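Local structure of structure-specific endonuclease subunit SLX1 (Candida glabrata, 4XM5) at residues 4-9 with 291-296; 107-112 with 144-149; 17-22 with 169-174. The protein probably acts as the catalytic subunit of the SLX1-SLX4 endonuclease, which makes single-strand cuts in branched DNA during repair and recombination. All blocks are in the same frame, centred on the assembly; numbering follows the deposited sequence.

Interaction 1 (4-9 with 291-296)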
loop_
_atom_site.group_PDB
_atom_site.type_symbol
_atom_site.label_atom_id
_atom_site.label_comp_id
_atom_site.label_asym_id
_atom_site.label_seq_id
_atom_site.Cartn_x
_atom_site.Cartn_y
_atom_site.Cartn_z
ATOM N N PHE A 4 -13.839 1.013 -5.886
ATOM C CA PHE A 4 -13.548 0.256 -7.098
ATOM C C PHE A 4 -12.141 0.510 -7.644
ATOM O O PHE A 4 -11.834 0.125 -8.781
ATOM C CB PHE A 4 -14.599 0.561 -8.170
ATOM C CG PHE A 4 -15.931 -0.071 -7.890
ATOM C CD1 PHE A 4 -16.208 -1.358 -8.330
ATOM C CD2 PHE A 4 -16.897 0.607 -7.152
ATOM C CE1 PHE A 4 -17.426 -1.952 -8.052
ATOM C CE2 PHE A 4 -18.118 0.020 -6.873
ATOM C CZ PHE A 4 -18.385 -1.261 -7.325
ATOM N N GLN A 5 -11.286 1.146 -6.841
ATOM C CA GLN A 5 -9.921 1.434 -7.287
ATOM C C GLN A 5 -9.194 0.105 -7.456
ATOM O O GLN A 5 -9.404 -0.823 -6.678
ATOM C CB GLN A 5 -9.195 2.384 -6.309
ATOM C CG GLN A 5 -8.077 1.793 -5.452
ATOM C CD GLN A 5 -7.456 2.821 -4.469
ATOM O OE1 GLN A 5 -7.771 2.842 -3.270
ATOM N NE2 GLN A 5 -6.568 3.665 -4.984
ATOM N N GLN A 6 -8.374 -0.007 -8.498
ATOM C CA GLN A 6 -7.720 -1.273 -8.801
ATOM C C GLN A 6 -6.238 -1.206 -8.511
ATOM O O GLN A 6 -5.669 -0.128 -8.399
ATOM C CB GLN A 6 -7.953 -1.679 -10.267
ATOM C CG GLN A 6 -7.279 -0.779 -11.323
ATOM C CD GLN A 6 -7.131 -1.455 -12.704
ATOM O OE1 GLN A 6 -7.955 -1.253 -13.598
ATOM N NE2 GLN A 6 -6.083 -2.264 -12.867
ATOM N N ILE A 7 -5.620 -2.369 -8.357
ATOM C CA ILE A 7 -4.186 -2.454 -8.479
ATOM C C ILE A 7 -3.818 -2.135 -9.929
ATOM O O ILE A 7 -4.362 -2.737 -10.851
ATOM C CB ILE A 7 -3.665 -3.849 -8.086
ATOM C CG1 ILE A 7 -3.846 -4.084 -6.581
ATOM C CG2 ILE A 7 -2.194 -4.034 -8.514
ATOM C CD1 ILE A 7 -3.859 -5.543 -6.187
ATOM N N PRO A 8 -2.900 -1.172 -10.135
ATOM C CA PRO A 8 -2.496 -0.748 -11.476
ATOM C C PRO A 8 -2.103 -1.915 -12.387
ATOM O O PRO A 8 -1.404 -2.823 -11.934
ATOM C CB PRO A 8 -1.275 0.145 -11.208
ATOM C CG PRO A 8 -1.483 0.656 -9.809
ATOM C CD PRO A 8 -2.101 -0.505 -9.087
ATOM N N ASP A 9 -2.548 -1.884 -13.639
ATOM C CA ASP A 9 -2.104 -2.864 -14.629
ATOM C C ASP A 9 -0.577 -2.960 -14.628
ATOM O O ASP A 9 -0.011 -4.053 -14.587
ATOM C CB ASP A 9 -2.647 -2.494 -15.999
ATOM C CG ASP A 9 -4.153 -2.570 -16.044
ATOM O OD1 ASP A 9 -4.731 -3.305 -15.216
ATOM O OD2 ASP A 9 -4.771 -1.907 -16.898
ATOM N N VAL A 291 -3.068 -12.685 -7.476
ATOM C CA VAL A 291 -4.432 -13.151 -7.261
ATOM C C VAL A 291 -5.363 -11.999 -6.868
ATOM O O VAL A 291 -6.477 -11.893 -7.373
ATOM C CB VAL A 291 -4.476 -14.231 -6.186
ATOM C CG1 VAL A 291 -5.910 -14.540 -5.798
ATOM C CG2 VAL A 291 -3.778 -15.482 -6.681
ATOM N N ILE A 292 -4.908 -11.123 -5.976
ATOM C CA ILE A 292 -5.698 -9.947 -5.653
ATOM C C ILE A 292 -5.878 -9.028 -6.865
ATOM O O ILE A 292 -6.983 -8.536 -7.109
ATOM C CB ILE A 292 -5.077 -9.142 -4.498
ATOM C CG1 ILE A 292 -5.084 -9.979 -3.220
ATOM C CG2 ILE A 292 -5.851 -7.850 -4.284
ATOM C CD1 ILE A 292 -4.573 -9.250 -2.018
ATOM N N TYR A 293 -4.810 -8.798 -7.626
ATOM C CA TYR A 293 -4.934 -7.949 -8.813
ATOM C C TYR A 293 -6.106 -8.396 -9.714
ATOM O O TYR A 293 -6.955 -7.577 -10.086
ATOM C CB TYR A 293 -3.643 -7.923 -9.641
ATOM C CG TYR A 293 -3.906 -7.382 -11.056
ATOM C CD1 TYR A 293 -3.892 -6.017 -11.304
ATOM C CD2 TYR A 293 -4.206 -8.241 -12.131
ATOM C CE1 TYR A 293 -4.158 -5.509 -12.561
ATOM C CE2 TYR A 293 -4.488 -7.737 -13.390
ATOM C CZ TYR A 293 -4.452 -6.364 -13.593
ATOM O OH TYR A 293 -4.715 -5.813 -14.828
ATOM N N TYR A 294 -6.167 -9.680 -10.064
ATOM C CA TYR A 294 -7.217 -10.108 -10.982
ATOM C C TYR A 294 -8.544 -10.106 -10.252
ATOM O O TYR A 294 -9.580 -9.823 -10.847
ATOM C CB TYR A 294 -6.953 -11.497 -11.568
ATOM C CG TYR A 294 -5.776 -11.592 -12.485
ATOM C CD1 TYR A 294 -5.842 -11.118 -13.792
ATOM C CD2 TYR A 294 -4.609 -12.196 -12.063
ATOM C CE1 TYR A 294 -4.747 -11.230 -14.654
ATOM C CE2 TYR A 294 -3.525 -12.314 -12.898
ATOM C CZ TYR A 294 -3.591 -11.833 -14.195
ATOM O OH TYR A 294 -2.490 -11.957 -14.991
ATOM N N SER A 295 -8.513 -10.410 -8.958
ATOM C CA SER A 295 -9.739 -10.408 -8.182
ATOM C C SER A 295 -10.364 -9.039 -8.235
ATOM O O SER A 295 -11.545 -8.888 -8.529
ATOM C CB SER A 295 -9.478 -10.801 -6.735
ATOM O OG SER A 295 -10.698 -10.824 -5.976
ATOM N N ILE A 296 -9.556 -8.040 -7.933
ATOM C CA ILE A 296 -10.031 -6.666 -7.843
ATOM C C ILE A 296 -10.458 -6.187 -9.216
ATOM O O ILE A 296 -11.506 -5.568 -9.383
ATOM C CB ILE A 296 -8.927 -5.722 -7.283
ATOM C CG1 ILE A 296 -8.719 -5.960 -5.786
ATOM C CG2 ILE A 296 -9.267 -4.279 -7.549
ATOM C CD1 ILE A 296 -10.005 -5.980 -4.965
HETATM O O HOH W 1 -6.490 -4.894 -9.962
#
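The Tyr293 ring meets segment 4-9 mainly at its edge. Ile7 O lies near the ring plane, 3.3 Å from Tyr293 CE1. Ile7 CB also lies at this edge, and its CG2 touches Tyr293 CD1 at 3.8 Å. Asp9 OD1 also sits at this edge and accepts a short hydrogen bond of 2.5 Å from Tyr293 OH. Lys201 of helix 176-214 makes a cation-pi contact with the ring. On the helix itself, Tyr293 CD2 stands over the centre of the Tyr294 ring.

The Asp9 carboxylate is turned steeply to the Tyr293 ring, with 76° between the planes. Its OD1 is held by two donors from opposite faces: Tyr293 OH on one, and Gln6 NE2 at 2.9 Å on the other. Gln6 NE2 also bonds Ile7 O at 2.7 Å, almost straight at 176°. Both acceptors lie close to the Gln6 amide plane, so the two bonds fix its rotation. Gln6 OE1 accepts hydrogen bonds from Lys300 and Lys297 of helix 288-302. A water bridges Ile7 O and Tyr293 O.

Beside these polar groups, the contact is apolar. Ile7 places CG1 beside its backbone N (chi1 -68°), and CD1 touches Ile292 CG2 at 3.6 Å. Ile296 CG2 packs on Gln6 CA at 3.6 Å. The second subunit adds Ile73 against Ile7 and Gln77 against Ile292. This is loop-on-helix docking: the lead-in to the first strand of the GIY-YIG nuclease fold packs on helix 288-302, which follows the predicted SLX1-type zinc finger.

Interaction 2 (107-112 with 144-149)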
loop_
_atom_site.group_PDB
_atom_site.type_symbol
_atom_site.label_atom_id
_atom_site.label_comp_id
_atom_site.label_asym_id
_atom_site.label_seq_id
_atom_site.Cartn_x
_atom_site.Cartn_y
_atom_site.Cartn_z
ATOM N N ILE A 107 27.096 2.153 -8.652
ATOM C CA ILE A 107 26.147 1.138 -9.095
ATOM C C ILE A 107 25.914 0.095 -7.983
ATOM O O ILE A 107 24.798 -0.383 -7.782
ATOM C CB ILE A 107 26.653 0.441 -10.396
ATOM C CG1 ILE A 107 25.617 -0.537 -10.951
ATOM C CG2 ILE A 107 28.041 -0.233 -10.188
ATOM C CD1 ILE A 107 24.596 0.108 -11.860
ATOM N N HIS A 108 26.977 -0.241 -7.258
ATOM C CA HIS A 108 26.883 -1.177 -6.151
ATOM C C HIS A 108 25.923 -0.701 -5.083
ATOM O O HIS A 108 25.146 -1.488 -4.555
ATOM C CB HIS A 108 28.255 -1.409 -5.525
ATOM C CG HIS A 108 29.210 -2.113 -6.431
ATOM N ND1 HIS A 108 29.115 -3.458 -6.703
ATOM C CD2 HIS A 108 30.268 -1.654 -7.138
ATOM C CE1 HIS A 108 30.081 -3.802 -7.537
ATOM N NE2 HIS A 108 30.792 -2.727 -7.817
ATOM N N HIS A 109 25.992 0.585 -4.758
ATOM C CA HIS A 109 25.118 1.138 -3.726
ATOM C C HIS A 109 23.671 1.233 -4.195
ATOM O O HIS A 109 22.762 0.922 -3.437
ATOM C CB HIS A 109 25.613 2.509 -3.280
ATOM C CG HIS A 109 26.839 2.454 -2.427
ATOM N ND1 HIS A 109 28.094 2.760 -2.911
ATOM C CD2 HIS A 109 27.005 2.136 -1.119
ATOM C CE1 HIS A 109 28.980 2.636 -1.937
ATOM N NE2 HIS A 109 28.345 2.260 -0.839
ATOM N N LYS A 110 23.470 1.656 -5.439
ATOM C CA LYS A 110 22.139 1.754 -6.018
ATOM C C LYS A 110 21.444 0.404 -6.000
ATOM O O LYS A 110 20.230 0.336 -5.772
ATOM C CB LYS A 110 22.203 2.268 -7.456
ATOM C CG LYS A 110 22.932 3.580 -7.619
ATOM C CD LYS A 110 22.015 4.764 -7.401
ATOM C CE LYS A 110 22.800 6.031 -7.057
ATOM N NZ LYS A 110 21.925 7.027 -6.357
ATOM N N LEU A 111 22.222 -0.661 -6.254
ATOM C CA LEU A 111 21.673 -2.010 -6.383
ATOM C C LEU A 111 21.568 -2.674 -5.007
ATOM O O LEU A 111 20.678 -3.512 -4.784
ATOM C CB LEU A 111 22.508 -2.863 -7.361
ATOM C CG LEU A 111 22.527 -2.397 -8.843
ATOM C CD1 LEU A 111 23.494 -3.212 -9.716
ATOM C CD2 LEU A 111 21.135 -2.350 -9.501
ATOM N N ALA A 112 22.435 -2.283 -4.074
ATOM C CA ALA A 112 22.267 -2.698 -2.688
ATOM C C ALA A 112 20.906 -2.247 -2.109
ATOM O O ALA A 112 20.250 -3.015 -1.400
ATOM C CB ALA A 112 23.404 -2.160 -1.833
ATOM N N ASP A 144 25.893 -8.658 -4.803
ATOM C CA ASP A 144 25.655 -8.187 -3.428
ATOM C C ASP A 144 26.946 -7.909 -2.689
ATOM O O ASP A 144 27.194 -8.481 -1.635
ATOM C CB ASP A 144 24.840 -9.199 -2.625
ATOM C CG ASP A 144 24.281 -8.606 -1.315
ATOM O OD1 ASP A 144 24.234 -7.359 -1.165
ATOM O OD2 ASP A 144 23.875 -9.398 -0.440
ATOM N N LYS A 145 27.759 -7.031 -3.267
ATOM C CA LYS A 145 29.064 -6.646 -2.733
ATOM C C LYS A 145 29.079 -6.360 -1.227
ATOM O O LYS A 145 30.032 -6.698 -0.543
ATOM C CB LYS A 145 29.570 -5.410 -3.484
ATOM C CG LYS A 145 30.945 -4.948 -3.052
ATOM C CD LYS A 145 31.299 -3.588 -3.634
ATOM C CE LYS A 145 32.624 -3.100 -3.061
ATOM N NZ LYS A 145 32.863 -1.676 -3.405
ATOM N N PHE A 146 28.021 -5.747 -0.710
ATOM C CA PHE A 146 28.010 -5.320 0.688
ATOM C C PHE A 146 27.294 -6.325 1.594
ATOM O O PHE A 146 27.133 -6.088 2.788
ATOM C CB PHE A 146 27.377 -3.928 0.796
ATOM C CG PHE A 146 28.026 -2.912 -0.109
ATOM C CD1 PHE A 146 29.351 -2.526 0.100
ATOM C CD2 PHE A 146 27.336 -2.376 -1.186
ATOM C CE1 PHE A 146 29.968 -1.605 -0.741
ATOM C CE2 PHE A 146 27.948 -1.456 -2.034
ATOM C CZ PHE A 146 29.268 -1.070 -1.805
ATOM N N ASN A 147 26.899 -7.453 1.012
ATOM C CA ASN A 147 26.241 -8.548 1.726
ATOM C C ASN A 147 24.980 -8.116 2.436
ATOM O O ASN A 147 24.813 -8.342 3.626
ATOM C CB ASN A 147 27.199 -9.202 2.720
ATOM C CG ASN A 147 28.320 -9.936 2.023
ATOM O OD1 ASN A 147 28.132 -10.456 0.920
ATOM N ND2 ASN A 147 29.498 -9.962 2.640
ATOM N N VAL A 148 24.086 -7.498 1.685
ATOM C CA VAL A 148 22.802 -7.111 2.229
ATOM C C VAL A 148 22.056 -8.356 2.705
ATOM O O VAL A 148 21.525 -8.371 3.813
ATOM C CB VAL A 148 21.966 -6.328 1.205
ATOM C CG1 VAL A 148 20.621 -5.942 1.804
ATOM C CG2 VAL A 148 22.715 -5.088 0.764
ATOM N N SER A 149 22.053 -9.420 1.907
ATOM C CA SER A 149 21.355 -10.634 2.330
ATOM C C SER A 149 22.135 -11.922 2.092
ATOM O O SER A 149 22.852 -12.056 1.099
ATOM C CB SER A 149 19.997 -10.739 1.629
ATOM O OG SER A 149 19.302 -11.907 2.046
HETATM O O HOH W 2 27.140 -5.458 -5.768
#
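His108, His109 and Ala112 receive Phe146 and its neighbours in a loop-on-helix contact built from ring stacking and apolar packing. It lies beside the sheet of the GIY-YIG nuclease fold. Helix 107-120 supplies one wall, and its Ile107 and Leu111 reach strand 12-18. The other wall is the loop that leaves helix 135-143.

The Phe146 ring forms an offset stack with His109, with centroids 4.6 Å apart and planes 25° from parallel. Phe146 CZ lies over the His109 face, toward the rim. His109 ND1 is bonded to Ser106 OG. Phe146 CE2 also touches His108 CB at 3.5 Å, and Ala112 CB comes to the Phe146 edge, near the ring plane. Val148 CG2 covers Ala112 CB at 4.0 Å.

His108 offers a face to Lys145. The lysine starts with CG opposite its backbone N (chi1 -178°) and runs extended across the His108 side chain at about a right angle. Its CD makes a CH-pi contact 3.9 Å from the centroid of the His108 ring.

The loop is shaped by Asp144, which has positive phi where the helix ends. A type I turn runs from Asp144 to Asn147. Asp144 OD1 accepts from Val148 N at 2.9 Å, and OD2 uses its syn lone pair for Ser149 N. In the plane of the His108 ring, a water lies 3.0 Å from ND1 and accepts a hydrogen bond from Lys145 N.

Interaction 3 (17-22 with 169-174)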
loop_
_atom_site.group_PDB
_atom_site.type_symbol
_atom_site.label_atom_id
_atom_site.label_comp_id
_atom_site.label_asym_id
_atom_site.label_seq_id
_atom_site.Cartn_x
_atom_site.Cartn_y
_atom_site.Cartn_z
ATOM N N GLN A 17 20.644 4.531 -16.034
ATOM C CA GLN A 17 22.058 4.771 -16.032
ATOM C C GLN A 17 22.388 5.438 -17.362
ATOM O O GLN A 17 22.013 4.934 -18.441
ATOM C CB GLN A 17 22.833 3.469 -15.859
ATOM C CG GLN A 17 24.342 3.647 -15.832
ATOM C CD GLN A 17 25.059 2.335 -15.552
ATOM O OE1 GLN A 17 24.487 1.257 -15.732
ATOM N NE2 GLN A 17 26.296 2.418 -15.097
ATOM N N SER A 18 23.054 6.588 -17.290
ATOM C CA SER A 18 23.450 7.277 -18.500
ATOM C C SER A 18 24.378 6.364 -19.319
ATOM O O SER A 18 25.348 5.814 -18.803
ATOM C CB SER A 18 24.126 8.612 -18.156
ATOM O OG SER A 18 24.844 9.142 -19.265
ATOM N N ILE A 19 24.075 6.198 -20.597
ATOM C CA ILE A 19 24.922 5.384 -21.454
ATOM C C ILE A 19 26.360 5.923 -21.540
ATOM O O ILE A 19 27.312 5.166 -21.331
ATOM C CB ILE A 19 24.320 5.263 -22.850
ATOM C CG1 ILE A 19 22.932 4.622 -22.742
ATOM C CG2 ILE A 19 25.267 4.460 -23.767
ATOM C CD1 ILE A 19 22.101 4.665 -24.014
ATOM N N SER A 20 26.533 7.213 -21.826
ATOM C CA SER A 20 27.881 7.778 -21.894
ATOM C C SER A 20 28.498 8.067 -20.500
ATOM O O SER A 20 29.680 7.771 -20.271
ATOM C CB SER A 20 27.876 9.054 -22.733
ATOM O OG SER A 20 29.158 9.643 -22.786
ATOM N N LYS A 21 27.708 8.635 -19.581
ATOM C CA LYS A 21 28.183 8.926 -18.217
ATOM C C LYS A 21 27.780 7.813 -17.223
ATOM O O LYS A 21 26.706 7.840 -16.639
ATOM C CB LYS A 21 27.644 10.282 -17.736
ATOM C CG LYS A 21 28.112 11.466 -18.559
ATOM C CD LYS A 21 27.298 12.696 -18.242
ATOM C CE LYS A 21 27.920 13.500 -17.106
ATOM N NZ LYS A 21 28.954 14.444 -17.616
ATOM N N ARG A 22 28.660 6.841 -17.028
ATOM C CA ARG A 22 28.265 5.591 -16.387
ATOM C C ARG A 22 28.038 5.732 -14.893
ATOM O O ARG A 22 27.491 4.840 -14.253
ATOM C CB ARG A 22 29.320 4.518 -16.639
ATOM C CG ARG A 22 29.710 4.342 -18.103
ATOM C CD ARG A 22 28.543 3.864 -18.897
ATOM N NE ARG A 22 28.162 2.495 -18.581
ATOM C CZ ARG A 22 26.912 2.054 -18.623
ATOM N NH1 ARG A 22 25.931 2.886 -18.933
ATOM N NH2 ARG A 22 26.637 0.788 -18.340
ATOM N N THR A 169 24.753 -6.807 -22.562
ATOM C CA THR A 169 25.865 -7.197 -21.713
ATOM C C THR A 169 26.753 -5.986 -21.417
ATOM O O THR A 169 26.254 -4.891 -21.139
ATOM C CB THR A 169 26.683 -8.303 -22.370
ATOM O OG1 THR A 169 27.366 -7.774 -23.511
ATOM C CG2 THR A 169 25.764 -9.433 -22.813
ATOM N N GLU A 170 28.068 -6.174 -21.482
ATOM C CA GLU A 170 29.001 -5.095 -21.160
ATOM C C GLU A 170 28.966 -3.987 -22.209
ATOM O O GLU A 170 29.578 -4.094 -23.266
ATOM C CB GLU A 170 30.425 -5.638 -20.999
ATOM C CG GLU A 170 30.829 -6.720 -21.991
ATOM C CD GLU A 170 32.165 -7.355 -21.634
ATOM O OE1 GLU A 170 32.733 -8.087 -22.475
ATOM O OE2 GLU A 170 32.649 -7.119 -20.505
ATOM N N ILE A 171 28.250 -2.919 -21.877
ATOM C CA ILE A 171 27.996 -1.778 -22.758
ATOM C C ILE A 171 29.238 -1.138 -23.384
ATOM O O ILE A 171 30.211 -0.833 -22.691
ATOM C CB ILE A 171 27.215 -0.670 -21.979
ATOM C CG1 ILE A 171 25.802 -1.147 -21.628
ATOM C CG2 ILE A 171 27.172 0.655 -22.752
ATOM C CD1 ILE A 171 24.970 -1.510 -22.824
ATOM N N ASN A 172 29.195 -0.929 -24.699
ATOM C CA ASN A 172 30.175 -0.074 -25.363
ATOM C C ASN A 172 29.607 1.337 -25.492
ATOM O O ASN A 172 28.447 1.508 -25.846
ATOM C CB ASN A 172 30.546 -0.609 -26.753
ATOM C CG ASN A 172 31.253 -1.952 -26.707
ATOM O OD1 ASN A 172 32.067 -2.215 -25.819
ATOM N ND2 ASN A 172 30.954 -2.807 -27.685
ATOM N N ASN A 173 30.417 2.345 -25.196
ATOM C CA ASN A 173 29.985 3.734 -25.338
ATOM C C ASN A 173 31.131 4.585 -25.855
ATOM O O ASN A 173 31.137 5.805 -25.691
ATOM C CB ASN A 173 29.454 4.294 -24.011
ATOM C CG ASN A 173 30.527 4.378 -22.912
ATOM O OD1 ASN A 173 31.715 4.100 -23.129
ATOM N ND2 ASN A 173 30.097 4.784 -21.716
ATOM N N ASP A 174 32.102 3.927 -26.475
ATOM C CA ASP A 174 33.267 4.619 -27.013
ATOM C C ASP A 174 32.908 5.513 -28.197
ATOM O O ASP A 174 33.612 6.474 -28.493
ATOM C CB ASP A 174 34.342 3.609 -27.441
ATOM C CG ASP A 174 35.027 2.933 -26.261
ATOM O OD1 ASP A 174 34.364 2.640 -25.240
ATOM O OD2 ASP A 174 36.241 2.688 -26.356
HETATM O O HOH W 3 30.628 7.587 -23.656
#
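Asn173 reaches from segment 169-174 into the turn that follows Ser18. Its CB lies 3.5 Å from Ile19 O and also brushes Ile19 CG2. CG follows, placed between the backbone N and the carbonyl carbon (chi1 64°), which carries the amide toward the turn. At the tip, ND2 donates to Ile19 O at 2.8 Å. The bond is nearly straight at 173°. It uses a lone pair in the carbonyl plane, and the acceptor lies close to the Asn173 amide plane. ND2 also packs against Arg22 CD at 3.3 Å, with the guanidinium and amide planes almost perpendicular.

This turn connects strands 12-18 and 25-30, the first hairpin of the GIY-YIG nuclease fold. Segment 169-174 joins the far edge strand, 160-168, to the long helix 176-214. Ile19 and Ile171 both pack on Val182 of that helix.

Inside the turn, Ser18 OG accepts from Lys21 N in an ST motif. Arg22 bends at chi2 and chi3, which folds its guanidinium back over the hairpin. Ile171 CB lies over one face of that group and Gln17 CD over the opposite one. Arg22 NH1 donates to Ser18 O at 3.0 Å, from above the carbonyl plane. Gln17 NE2 bonds Arg22 O at 2.8 Å. A water also joins the two segments. It lies 2.7 Å from Ser20 OG and donates to Asn173 O.

Overall arrangement
Interactions 2 and 3 both border the five-stranded sheet and touch each other, where Ile107 packs on Gln17. Interaction 1 lies on the opposite side of the chain's centre, with its nearest atoms about 22 Å from either. It ties the two ends of the chain together, lies next to the second subunit, and is partly buried. Its chemistry combines a shared carboxylate oxygen with apolar packing of isoleucines. Interaction 2 is also partly buried but has no direct hydrogen bond across it, relying on stacked rings. Interaction 3 is a surface contact, held by one amide-to-carbonyl bond. Helix 176-214 borders both interactions 1 and 3.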